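Local coordinates for galacto-N-biose/lacto-N-biose I transporter substrate-binding protein (Bifidobacterium longum, PDB 2Z8F) that binds the disaccharides galacto-N-biose and lacto-N-biose, here in complex with lacto-N-tetraose, as the solute-binding protein of an ABC transporter, at residues V292-N297 with K302-F307. Numbering follows the deposited sequence.
Sequences VAVLKN and KEAMEF. With ZN (zinc ion), chain E.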
# COMPACT_ATOMS: atom_id res chain seq x y z
N VAL A 292 9.75 7.49 4.04
CA VAL A 292 9.68 8.74 4.79
C VAL A 292 10.66 9.69 4.10
O VAL A 292 11.84 9.33 3.85
CB VAL A 292 9.98 8.55 6.29
CG1 VAL A 292 9.93 9.90 7.02
CG2 VAL A 292 8.99 7.60 6.90
N ALA A 293 10.17 10.85 3.70
CA ALA A 293 10.97 11.81 2.95
C ALA A 293 11.36 13.00 3.80
O ALA A 293 10.67 13.35 4.76
CB ALA A 293 10.19 12.30 1.71
N VAL A 294 12.48 13.62 3.43
CA VAL A 294 12.93 14.86 4.05
C VAL A 294 12.35 16.01 3.23
O VAL A 294 12.49 16.01 1.99
CB VAL A 294 14.48 14.97 4.12
CG1 VAL A 294 14.89 16.27 4.80
CG2 VAL A 294 15.05 13.75 4.88
N LEU A 295 11.68 16.94 3.89
CA LEU A 295 10.96 18.00 3.17
C LEU A 295 11.86 19.20 2.86
O LEU A 295 12.91 19.37 3.47
CB LEU A 295 9.70 18.42 3.95
CG LEU A 295 8.66 17.30 4.12
CD1 LEU A 295 7.34 17.85 4.64
CD2 LEU A 295 8.45 16.52 2.79
N LYS A 296 11.41 20.02 1.90
CA LYS A 296 12.20 21.08 1.27
C LYS A 296 13.08 21.94 2.18
O LYS A 296 14.29 22.05 1.94
CB LYS A 296 11.26 21.97 0.45
CG LYS A 296 11.95 23.07 -0.34
CD LYS A 296 10.91 24.03 -0.89
CE LYS A 296 11.54 25.35 -1.28
NZ LYS A 296 12.43 25.21 -2.48
N ASN A 297 12.48 22.52 3.20
CA ASN A 297 13.18 23.49 4.03
C ASN A 297 13.54 22.96 5.43
O ASN A 297 13.70 23.74 6.38
CB ASN A 297 12.35 24.76 4.16
CG ASN A 297 12.05 25.42 2.80
OD1 ASN A 297 10.88 25.62 2.46
ND2 ASN A 297 13.08 25.76 2.04
N LYS A 302 20.77 15.94 7.78
CA LYS A 302 21.64 14.86 8.26
C LYS A 302 21.08 14.14 9.46
O LYS A 302 21.06 12.91 9.52
CB LYS A 302 23.04 15.37 8.60
CG LYS A 302 23.98 14.23 8.94
CD LYS A 302 25.43 14.61 9.06
CE LYS A 302 26.24 13.35 9.31
NZ LYS A 302 27.74 13.55 9.31
N GLU A 303 20.64 14.91 10.45
CA GLU A 303 20.11 14.30 11.66
C GLU A 303 18.71 13.71 11.46
O GLU A 303 18.37 12.69 12.05
CB GLU A 303 20.14 15.29 12.83
CG GLU A 303 21.55 15.76 13.20
CD GLU A 303 22.03 16.88 12.30
OE1 GLU A 303 21.22 17.79 11.96
OE2 GLU A 303 23.24 16.88 11.92
N ALA A 304 17.90 14.33 10.61
CA ALA A 304 16.66 13.71 10.20
C ALA A 304 16.90 12.30 9.64
O ALA A 304 16.20 11.36 10.00
CB ALA A 304 15.93 14.58 9.18
N MET A 305 17.90 12.17 8.77
CA MET A 305 18.19 10.88 8.15
C MET A 305 18.85 9.89 9.11
O MET A 305 18.59 8.68 9.06
CB MET A 305 19.06 11.11 6.91
CG MET A 305 18.28 11.82 5.79
SD MET A 305 17.19 10.68 4.93
CE MET A 305 18.34 9.80 3.83
N GLU A 306 19.65 10.41 10.04
CA GLU A 306 20.25 9.59 11.09
C GLU A 306 19.16 8.89 11.92
O GLU A 306 19.16 7.67 12.12
CB GLU A 306 21.11 10.49 11.98
CG GLU A 306 21.62 9.80 13.26
CD GLU A 306 22.72 8.75 13.04
OE1 GLU A 306 23.03 8.35 11.89
OE2 GLU A 306 23.26 8.30 14.07
N PHE A 307 18.23 9.70 12.41
CA PHE A 307 17.07 9.17 13.12
C PHE A 307 16.26 8.22 12.25
O PHE A 307 15.90 7.13 12.70
CB PHE A 307 16.16 10.29 13.68
CG PHE A 307 14.74 9.82 13.91
CD1 PHE A 307 14.42 9.06 15.04
CD2 PHE A 307 13.72 10.09 12.98
CE1 PHE A 307 13.13 8.57 15.26
CE2 PHE A 307 12.43 9.61 13.19
CZ PHE A 307 12.13 8.83 14.34
ZN ZN E . 21.77 19.59 11.63
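Val294 of strand 290-294 packs against Ala304 and Met305 of helix 301-311, the helix that follows it through a short connection, in one lobe of this periplasmic-binding-protein fold. The strand lies inside the mixed sheet, antiparallel to its neighbours 77-81 and 121-126, and the helix rests on one face of that sheet. The contact is small, buried and wholly apolar, with no hydrogen bond across it. Val294 points toward the helix and meets it through one branch: CG2 lies 3.7 Å from Met305 SD and 3.9 Å from Met305 CG. Ala304 CB makes a looser approach, 4.5 Å from Val294 CG2. With CG1 anti to the backbone N (chi1 -179°), CG2 falls beside that N and is the methyl presented to Met305. The bend of Met305 at chi2 (-78°) turns SD so that it lies beside CG against the valine methyl. Leu77 of the adjacent strand touches both Val294 and Ala304, and Val97 touches both Val294 and Met305, so the same apolar layer continues around the pair. Metal binding belongs to another side of the helix, where Glu303 joins Asp12 and His300 around a zinc ion. The Glu303 carboxylate binds through one oxygen: OE1 is 1.9 Å from the zinc, whereas Glu303 OE2 stays 3.1 Å from the metal.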